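Local atomic coordinates of possible atls1-like light-inducible protein (Prochlorococcus marinus, PDB entry 2XCZ), a protein that is of unknown function but belongs to the macrophage migration inhibitory factor (MIF) family and assembles as a trimer of beta-alpha-beta subunits. Residues P2-I6 and K36-T40; V62-G66 and D101-W107; V76-C81 and I95-F99. All blocks are in the same frame, centred on the assembly; numbering follows the deposited sequence.

Contact 1. Residues P2-I6 and K36-T40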
loop_
_atom_site.group_PDB
_atom_site.type_symbol
_atom_site.label_atom_id
_atom_site.label_comp_id
_atom_site.label_asym_id
_atom_site.label_seq_id
_atom_site.Cartn_x
_atom_site.Cartn_y
_atom_site.Cartn_z
ATOM N N PRO A 2 -11.062 -10.905 2.830
ATOM C CA PRO A 2 -9.847 -10.362 3.427
ATOM C C PRO A 2 -8.725 -10.163 2.424
ATOM O O PRO A 2 -8.723 -10.748 1.338
ATOM C CB PRO A 2 -9.422 -11.452 4.423
ATOM C CG PRO A 2 -10.661 -12.264 4.655
ATOM C CD PRO A 2 -11.387 -12.236 3.371
ATOM N N LEU A 3 -7.764 -9.354 2.826
ATOM C CA LEU A 3 -6.615 -9.008 2.000
ATOM C C LEU A 3 -5.389 -9.041 2.891
ATOM O O LEU A 3 -5.407 -8.515 4.006
ATOM C CB LEU A 3 -6.794 -7.594 1.430
ATOM C CG LEU A 3 -5.616 -6.988 0.671
ATOM C CD1 LEU A 3 -5.404 -7.613 -0.690
ATOM C CD2 LEU A 3 -5.837 -5.488 0.539
ATOM N N ILE A 4 -4.338 -9.703 2.412
ATOM C CA ILE A 4 -3.031 -9.629 3.057
ATOM C C ILE A 4 -1.916 -9.409 2.022
ATOM O O ILE A 4 -1.633 -10.275 1.194
ATOM C CB ILE A 4 -2.784 -10.829 3.998
ATOM C CG1 ILE A 4 -1.420 -10.711 4.703
ATOM C CG2 ILE A 4 -2.994 -12.183 3.258
ATOM C CD1 ILE A 4 -1.293 -11.612 5.935
ATOM N N ASN A 5 -1.287 -8.237 2.100
ATOM C CA ASN A 5 -0.210 -7.864 1.186
ATOM C C ASN A 5 1.101 -7.809 1.966
ATOM O O ASN A 5 1.203 -7.078 2.952
ATOM C CB ASN A 5 -0.516 -6.495 0.556
ATOM C CG ASN A 5 -1.644 -6.537 -0.462
ATOM O OD1 ASN A 5 -1.768 -7.478 -1.261
ATOM N ND2 ASN A 5 -2.454 -5.482 -0.461
ATOM N N ILE A 6 2.095 -8.591 1.545
ATOM C CA ILE A 6 3.382 -8.623 2.244
ATOM C C ILE A 6 4.444 -7.951 1.398
ATOM O O ILE A 6 4.572 -8.223 0.202
ATOM C CB ILE A 6 3.822 -10.076 2.570
ATOM C CG1 ILE A 6 2.758 -10.812 3.409
ATOM C CG2 ILE A 6 5.140 -10.081 3.342
ATOM C CD1 ILE A 6 2.871 -12.347 3.310
ATOM N N LYS A 36 -12.631 -18.354 -0.722
ATOM C CA LYS A 36 -12.959 -17.685 -1.988
ATOM C C LYS A 36 -12.608 -16.191 -1.946
ATOM O O LYS A 36 -12.094 -15.644 -2.928
ATOM C CB LYS A 36 -14.447 -17.840 -2.320
ATOM C CG LYS A 36 -14.844 -17.221 -3.646
ATOM C CD LYS A 36 -16.354 -17.156 -3.769
ATOM C CE LYS A 36 -16.802 -16.445 -5.041
ATOM N NZ LYS A 36 -16.379 -17.182 -6.263
ATOM N N TYR A 37 -12.874 -15.557 -0.808
ATOM C CA TYR A 37 -12.755 -14.097 -0.694
ATOM C C TYR A 37 -11.413 -13.601 -0.173
ATOM O O TYR A 37 -11.222 -12.400 -0.011
ATOM C CB TYR A 37 -13.897 -13.528 0.142
ATOM C CG TYR A 37 -15.239 -13.699 -0.539
ATOM C CD1 TYR A 37 -15.565 -12.960 -1.680
ATOM C CD2 TYR A 37 -16.161 -14.622 -0.066
ATOM C CE1 TYR A 37 -16.796 -13.134 -2.334
ATOM C CE2 TYR A 37 -17.399 -14.803 -0.709
ATOM C CZ TYR A 37 -17.707 -14.056 -1.839
ATOM O OH TYR A 37 -18.927 -14.237 -2.469
ATOM N N VAL A 38 -10.479 -14.511 0.052
ATOM C CA VAL A 38 -9.158 -14.100 0.545
ATOM C C VAL A 38 -8.207 -13.790 -0.604
ATOM O O VAL A 38 -7.990 -14.622 -1.497
ATOM C CB VAL A 38 -8.508 -15.188 1.454
ATOM C CG1 VAL A 38 -7.093 -14.782 1.883
ATOM C CG2 VAL A 38 -9.367 -15.463 2.667
ATOM N N MET A 39 -7.610 -12.597 -0.548
ATOM C CA MET A 39 -6.598 -12.184 -1.521
ATOM C C MET A 39 -5.270 -11.997 -0.818
ATOM O O MET A 39 -5.211 -11.401 0.259
ATOM C CB MET A 39 -7.014 -10.874 -2.194
ATOM C CG MET A 39 -6.058 -10.405 -3.301
ATOM S SD MET A 39 -6.666 -8.982 -4.229
ATOM C CE MET A 39 -7.923 -9.760 -5.236
ATOM N N THR A 40 -4.194 -12.485 -1.433
ATOM C CA THR A 40 -2.863 -12.380 -0.821
ATOM C C THR A 40 -1.836 -11.903 -1.842
ATOM O O THR A 40 -2.027 -12.059 -3.048
ATOM C CB THR A 40 -2.345 -13.735 -0.216
ATOM O OG1 THR A 40 -1.854 -14.582 -1.264
ATOM C CG2 THR A 40 -3.433 -14.482 0.574
#
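The backbone of M39 is held through both its N-H and its C=O by the strand beginning at P2. Its N-H gives a hydrogen bond to P2 O (N to O 2.9 Å, 166° at the hydrogen), and its carbonyl accepts one from I4 N, which approaches almost in line with the M39 C=O bond. One residue bonding through N-H and C=O to the residues before and after its opposite number, here P2 and I4 on either side of L3, is the parallel-strand pattern, and the CA-H groups add to it: L3 CA lies 3.3 Å from M39 O, and T40 CA 3.2 Å from I4 O. The two strands are the ends of a beta-alpha-beta unit, with helix 16-31 making the crossover between 3-8 and 39-43, as in the MIF fold. On one side of the pair L3 and M39 run side by side, L3 CD1 against M39 CG at 3.9 Å; on the other, the methyls I4 CG2 and T40 CG2 meet at 3.6 Å. With CG2 of T40 anti to its carbonyl carbon, OG1 (chi1 79°) is left for T49 of the second subunit, to which it is hydrogen-bonded. N5 OD1 is hydrogen-bonded to S41 OG and N5 ND2 to E61 OE2. P2 CD packs on V38 CG2 at 3.9 Å, while Y37 O accepts from Y96 OH of the second subunit; a strand of that subunit pairs antiparallel with M39 and T40.

Contact 2. Residues V62-G66 and D101-W107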
loop_
_atom_site.group_PDB
_atom_site.type_symbol
_atom_site.label_atom_id
_atom_site.label_comp_id
_atom_site.label_asym_id
_atom_site.label_seq_id
_atom_site.Cartn_x
_atom_site.Cartn_y
_atom_site.Cartn_z
ATOM N N VAL A 62 -3.050 -5.864 6.296
ATOM C CA VAL A 62 -4.181 -6.749 6.394
ATOM C C VAL A 62 -5.455 -5.927 6.404
ATOM O O VAL A 62 -5.565 -4.987 7.173
ATOM C CB VAL A 62 -4.126 -7.613 7.673
ATOM C CG1 VAL A 62 -5.427 -8.416 7.845
ATOM C CG2 VAL A 62 -2.930 -8.564 7.622
ATOM N N LYS A 63 -6.407 -6.291 5.543
ATOM C CA LYS A 63 -7.725 -5.650 5.545
ATOM C C LYS A 63 -8.818 -6.703 5.577
ATOM O O LYS A 63 -8.671 -7.805 5.058
ATOM C CB LYS A 63 -7.920 -4.725 4.333
ATOM C CG LYS A 63 -6.898 -3.604 4.220
ATOM C CD LYS A 63 -7.231 -2.707 3.038
ATOM C CE LYS A 63 -6.162 -1.644 2.810
ATOM N NZ LYS A 63 -5.819 -0.860 4.045
ATOM N N SER A 64 -9.935 -6.345 6.199
ATOM C CA SER A 64 -11.095 -7.214 6.220
ATOM C C SER A 64 -12.339 -6.364 6.376
ATOM O O SER A 64 -12.278 -5.270 6.958
ATOM C CB SER A 64 -11.008 -8.181 7.407
ATOM O OG SER A 64 -12.049 -9.140 7.339
ATOM N N ILE A 65 -13.459 -6.857 5.839
ATOM C CA ILE A 65 -14.754 -6.294 6.171
ATOM C C ILE A 65 -15.163 -6.971 7.478
ATOM O O ILE A 65 -15.587 -8.132 7.495
ATOM C CB ILE A 65 -15.809 -6.505 5.051
ATOM C CG1 ILE A 65 -15.408 -5.772 3.767
ATOM C CG2 ILE A 65 -17.183 -5.998 5.524
ATOM C CD1 ILE A 65 -16.249 -6.163 2.555
ATOM N N GLY A 66 -15.011 -6.235 8.567
ATOM C CA GLY A 66 -15.172 -6.771 9.906
ATOM C C GLY A 66 -14.207 -7.910 10.202
ATOM O O GLY A 66 -13.161 -8.045 9.548
ATOM N N ASP A 101 -10.172 -2.320 9.308
ATOM C CA ASP A 101 -11.519 -2.860 9.185
ATOM C C ASP A 101 -12.242 -1.933 8.204
ATOM O O ASP A 101 -12.543 -0.768 8.513
ATOM C CB ASP A 101 -12.193 -2.898 10.571
ATOM C CG ASP A 101 -13.646 -3.360 10.521
ATOM O OD1 ASP A 101 -14.220 -3.513 9.416
ATOM O OD2 ASP A 101 -14.227 -3.553 11.612
ATOM N N VAL A 102 -12.482 -2.443 6.997
ATOM C CA VAL A 102 -12.974 -1.633 5.881
ATOM C C VAL A 102 -14.491 -1.762 5.772
ATOM O O VAL A 102 -14.999 -2.887 5.761
ATOM C CB VAL A 102 -12.364 -2.106 4.541
ATOM C CG1 VAL A 102 -12.819 -1.190 3.399
ATOM C CG2 VAL A 102 -10.840 -2.127 4.618
ATOM N N PRO A 103 -15.215 -0.623 5.711
ATOM C CA PRO A 103 -16.651 -0.740 5.460
ATOM C C PRO A 103 -16.896 -1.377 4.105
ATOM O O PRO A 103 -16.138 -1.129 3.151
ATOM C CB PRO A 103 -17.131 0.721 5.477
ATOM C CG PRO A 103 -16.118 1.428 6.299
ATOM C CD PRO A 103 -14.821 0.779 5.912
ATOM N N ALA A 104 -17.928 -2.219 4.023
ATOM C CA ALA A 104 -18.224 -2.960 2.798
ATOM C C ALA A 104 -18.379 -2.053 1.569
ATOM O O ALA A 104 -17.909 -2.388 0.474
ATOM C CB ALA A 104 -19.447 -3.844 2.996
ATOM N N ARG A 105 -18.998 -0.891 1.746
ATOM C CA ARG A 105 -19.160 0.049 0.622
ATOM C C ARG A 105 -17.843 0.674 0.125
ATOM O O ARG A 105 -17.807 1.271 -0.964
ATOM C CB ARG A 105 -20.176 1.143 0.958
ATOM C CG ARG A 105 -19.794 2.075 2.088
ATOM C CD ARG A 105 -20.798 3.238 2.176
ATOM N NE ARG A 105 -20.779 4.080 0.970
ATOM C CZ ARG A 105 -19.938 5.096 0.773
ATOM N NH1 ARG A 105 -19.041 5.421 1.697
ATOM N NH2 ARG A 105 -20.004 5.796 -0.348
ATOM N N LEU A 106 -16.774 0.503 0.902
ATOM C CA LEU A 106 -15.424 0.953 0.514
ATOM C C LEU A 106 -14.548 -0.196 -0.005
ATOM O O LEU A 106 -13.327 -0.056 -0.122
ATOM C CB LEU A 106 -14.723 1.680 1.672
ATOM C CG LEU A 106 -15.424 2.946 2.194
ATOM C CD1 LEU A 106 -14.628 3.616 3.292
ATOM C CD2 LEU A 106 -15.699 3.900 1.039
ATOM N N TRP A 107 -15.186 -1.321 -0.326
ATOM C CA TRP A 107 -14.486 -2.493 -0.805
ATOM C C TRP A 107 -15.069 -2.894 -2.159
ATOM O O TRP A 107 -16.162 -3.465 -2.235
ATOM C CB TRP A 107 -14.596 -3.648 0.205
ATOM C CG TRP A 107 -13.583 -4.755 -0.040
ATOM C CD1 TRP A 107 -13.374 -5.447 -1.207
ATOM C CD2 TRP A 107 -12.625 -5.251 0.896
ATOM N NE1 TRP A 107 -12.347 -6.348 -1.046
ATOM C CE2 TRP A 107 -11.871 -6.251 0.235
ATOM C CE3 TRP A 107 -12.319 -4.940 2.224
ATOM C CZ2 TRP A 107 -10.845 -6.962 0.868
ATOM C CZ3 TRP A 107 -11.301 -5.647 2.862
ATOM C CH2 TRP A 107 -10.567 -6.645 2.173
#
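K63 CB touches both W107 CZ3, at 3.8 Å, and V102 CG2, at 3.9 Å, before its chain runs on to a salt bridge between NZ and E100. Its carbonyl oxygen meets the edge of the W107 indole near the ring plane, at CH2, and the backbone N of S64 comes to the same rim at CZ3. S64 O then accepts the hydrogen bond of V102 N (2.8 Å, 165° at the hydrogen). This is the last parallel bridge, S64 with D101, between strands 58-64 and 95-101, the two strands of the second beta-alpha-beta unit of a MIF subunit, joined through helix 72-88; past it both chains leave the sheet as loops. I65 packs against the loop 102-107. Holding CG1 beside the backbone N (chi1 -64°) brings that atom to W107 CE3 at 3.6 Å, and CD1 reaches on to A104 CA and W107 CB, while I65 CA makes a CA-H...O contact with V102 O. G66, turned at positive phi, gives its N-H to D101 OD1 (3.0 Å), which it meets from above the carboxylate plane, 54° out of it. The G66 carbonyl turns back along its own segment, accepting a hydrogen bond from S64 OG at 2.7 Å.

Contact 3. Residues V76-C81 and I95-F99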
loop_
_atom_site.group_PDB
_atom_site.type_symbol
_atom_site.label_atom_id
_atom_site.label_comp_id
_atom_site.label_asym_id
_atom_site.label_seq_id
_atom_site.Cartn_x
_atom_site.Cartn_y
_atom_site.Cartn_z
ATOM N N VAL A 76 -4.312 -12.629 14.564
ATOM C CA VAL A 76 -3.846 -12.538 13.177
ATOM C C VAL A 76 -2.344 -12.231 13.164
ATOM O O VAL A 76 -1.574 -12.836 12.412
ATOM C CB VAL A 76 -4.641 -11.497 12.338
ATOM C CG1 VAL A 76 -4.004 -11.309 10.962
ATOM C CG2 VAL A 76 -6.117 -11.926 12.182
ATOM N N SER A 77 -1.914 -11.332 14.037
ATOM C CA SER A 77 -0.496 -11.004 14.101
ATOM C C SER A 77 0.331 -12.237 14.487
ATOM O O SER A 77 1.383 -12.489 13.910
ATOM C CB SER A 77 -0.252 -9.851 15.073
ATOM O OG SER A 77 1.125 -9.557 15.138
ATOM N N GLU A 78 -0.161 -13.017 15.442
ATOM C CA GLU A 78 0.552 -14.230 15.825
ATOM C C GLU A 78 0.680 -15.182 14.628
ATOM O O GLU A 78 1.775 -15.678 14.337
ATOM C CB GLU A 78 -0.119 -14.901 17.029
ATOM C CG GLU A 78 0.612 -16.136 17.559
ATOM C CD GLU A 78 -0.185 -16.878 18.625
ATOM O OE1 GLU A 78 -1.418 -16.661 18.735
ATOM O OE2 GLU A 78 0.426 -17.691 19.354
ATOM N N LEU A 79 -0.429 -15.407 13.925
ATOM C CA LEU A 79 -0.435 -16.246 12.725
ATOM C C LEU A 79 0.542 -15.742 11.667
ATOM O O LEU A 79 1.395 -16.500 11.167
ATOM C CB LEU A 79 -1.851 -16.332 12.127
ATOM C CG LEU A 79 -1.970 -16.857 10.685
ATOM C CD1 LEU A 79 -1.580 -18.340 10.558
ATOM C CD2 LEU A 79 -3.383 -16.597 10.150
ATOM N N VAL A 80 0.401 -14.463 11.326
ATOM C CA VAL A 80 1.138 -13.865 10.220
ATOM C C VAL A 80 2.636 -13.780 10.519
ATOM O O VAL A 80 3.465 -14.161 9.679
ATOM C CB VAL A 80 0.551 -12.482 9.852
ATOM C CG1 VAL A 80 1.453 -11.724 8.880
ATOM C CG2 VAL A 80 -0.839 -12.669 9.254
ATOM N N CYS A 81 2.986 -13.293 11.709
ATOM C CA CYS A 81 4.401 -13.190 12.092
ATOM C C CYS A 81 5.031 -14.575 12.142
ATOM O O CYS A 81 6.158 -14.765 11.679
ATOM C CB CYS A 81 4.575 -12.475 13.428
ATOM S SG CYS A 81 4.176 -10.723 13.343
ATOM N N ILE A 95 8.843 -7.502 12.068
ATOM C CA ILE A 95 7.620 -7.506 11.247
ATOM C C ILE A 95 6.603 -6.503 11.780
ATOM O O ILE A 95 6.296 -6.503 12.975
ATOM C CB ILE A 95 6.978 -8.921 11.189
ATOM C CG1 ILE A 95 7.994 -9.940 10.633
ATOM C CG2 ILE A 95 5.668 -8.875 10.376
ATOM C CD1 ILE A 95 7.517 -11.370 10.662
ATOM N N TYR A 96 6.113 -5.633 10.892
ATOM C CA TYR A 96 4.999 -4.736 11.208
ATOM C C TYR A 96 3.788 -5.132 10.380
ATOM O O TYR A 96 3.922 -5.528 9.218
ATOM C CB TYR A 96 5.355 -3.296 10.849
ATOM C CG TYR A 96 6.013 -2.476 11.934
ATOM C CD1 TYR A 96 6.140 -2.955 13.232
ATOM C CD2 TYR A 96 6.439 -1.178 11.668
ATOM C CE1 TYR A 96 6.715 -2.171 14.241
ATOM C CE2 TYR A 96 7.024 -0.397 12.660
ATOM C CZ TYR A 96 7.147 -0.894 13.940
ATOM O OH TYR A 96 7.703 -0.122 14.945
ATOM N N ILE A 97 2.609 -5.006 10.986
ATOM C CA ILE A 97 1.353 -5.249 10.297
ATOM C C ILE A 97 0.426 -4.067 10.478
ATOM O O ILE A 97 0.097 -3.694 11.628
ATOM C CB ILE A 97 0.642 -6.547 10.783
ATOM C CG1 ILE A 97 1.585 -7.763 10.706
ATOM C CG2 ILE A 97 -0.615 -6.795 9.958
ATOM C CD1 ILE A 97 1.046 -8.976 11.462
ATOM N N GLY A 98 -0.030 -3.492 9.363
ATOM C CA GLY A 98 -1.077 -2.449 9.429
ATOM C C GLY A 98 -2.433 -3.068 9.146
ATOM O O GLY A 98 -2.652 -3.626 8.055
ATOM N N PHE A 99 -3.350 -2.952 10.111
ATOM C CA PHE A 99 -4.713 -3.496 9.973
ATOM C C PHE A 99 -5.728 -2.411 9.617
ATOM O O PHE A 99 -5.616 -1.276 10.090
ATOM C CB PHE A 99 -5.185 -4.112 11.306
ATOM C CG PHE A 99 -4.499 -5.393 11.676
ATOM C CD1 PHE A 99 -5.028 -6.625 11.274
ATOM C CD2 PHE A 99 -3.339 -5.377 12.444
ATOM C CE1 PHE A 99 -4.415 -7.801 11.631
ATOM C CE2 PHE A 99 -2.703 -6.557 12.820
ATOM C CZ PHE A 99 -3.228 -7.784 12.403
#
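Helix 76-81 crosses strand 95-99 at 135° between their N-to-C directions, the two axes coming within 9.7 Å. A helix set against a sheet at such a spacing is joined by side chains, and the backbones stay well apart: S77 and I97 have their CA atoms 7.1 Å from each other, C81 and I95 6.6 Å. From the strand, I95, I97 and F99 all point at the helix. The central one, I97, sends CD1 against S77 CA at 3.7 Å, V80 CG1 at 3.8 Å and the sulfur of C81. Its CG1 is anti to the carbonyl carbon (chi1 -53°), which carries the ethyl branch to the helix and turns CG2 over one face of the F99 ring. That ring presents its edge to the helix, with V76 CG1 lying in the ring plane 3.6 Å from F99 CE1. At the other end C81 SG rests on I95 CG2 at 3.8 Å, and I95 CD1 reaches the helix backbone at C81 O. S77 OG, although it touches I97 CD1, has its polar partner in S112 O of the third subunit. Helix 72-88 thus covers the sheet in the unit 58-64, 72-88, 95-101: V76 also packs on L30 and L31 of helix 16-31, I97 and F99 lean on V62 of strand 58-64, and strand 95-101 pairs at Y96 and I97 with an antiparallel strand of the third subunit.

The three contacts share one mixed four-stranded sheet, ordered 39-43, 3-8, 58-64, 95-101. Contact 1 closes first along the chain, and contact 3 lies within the span bounded by the segments of contact 2. Their centres are about 12 Å (1 and 2), 13 Å (1 and 3) and 17 Å (2 and 3) apart. L3 N is probably hydrogen-bonded to K63 O at 2.9 Å, and V62 N to G98 O, and I4 CD1 packs on V80 CG2, so the three touch directly, contacts 1 and 3 buried, contact 2 partly so. Contact 1 borders the second subunit at one outer strand, contact 3 the third at the other, extending the sheet both ways; contact 2 also touches the second subunit.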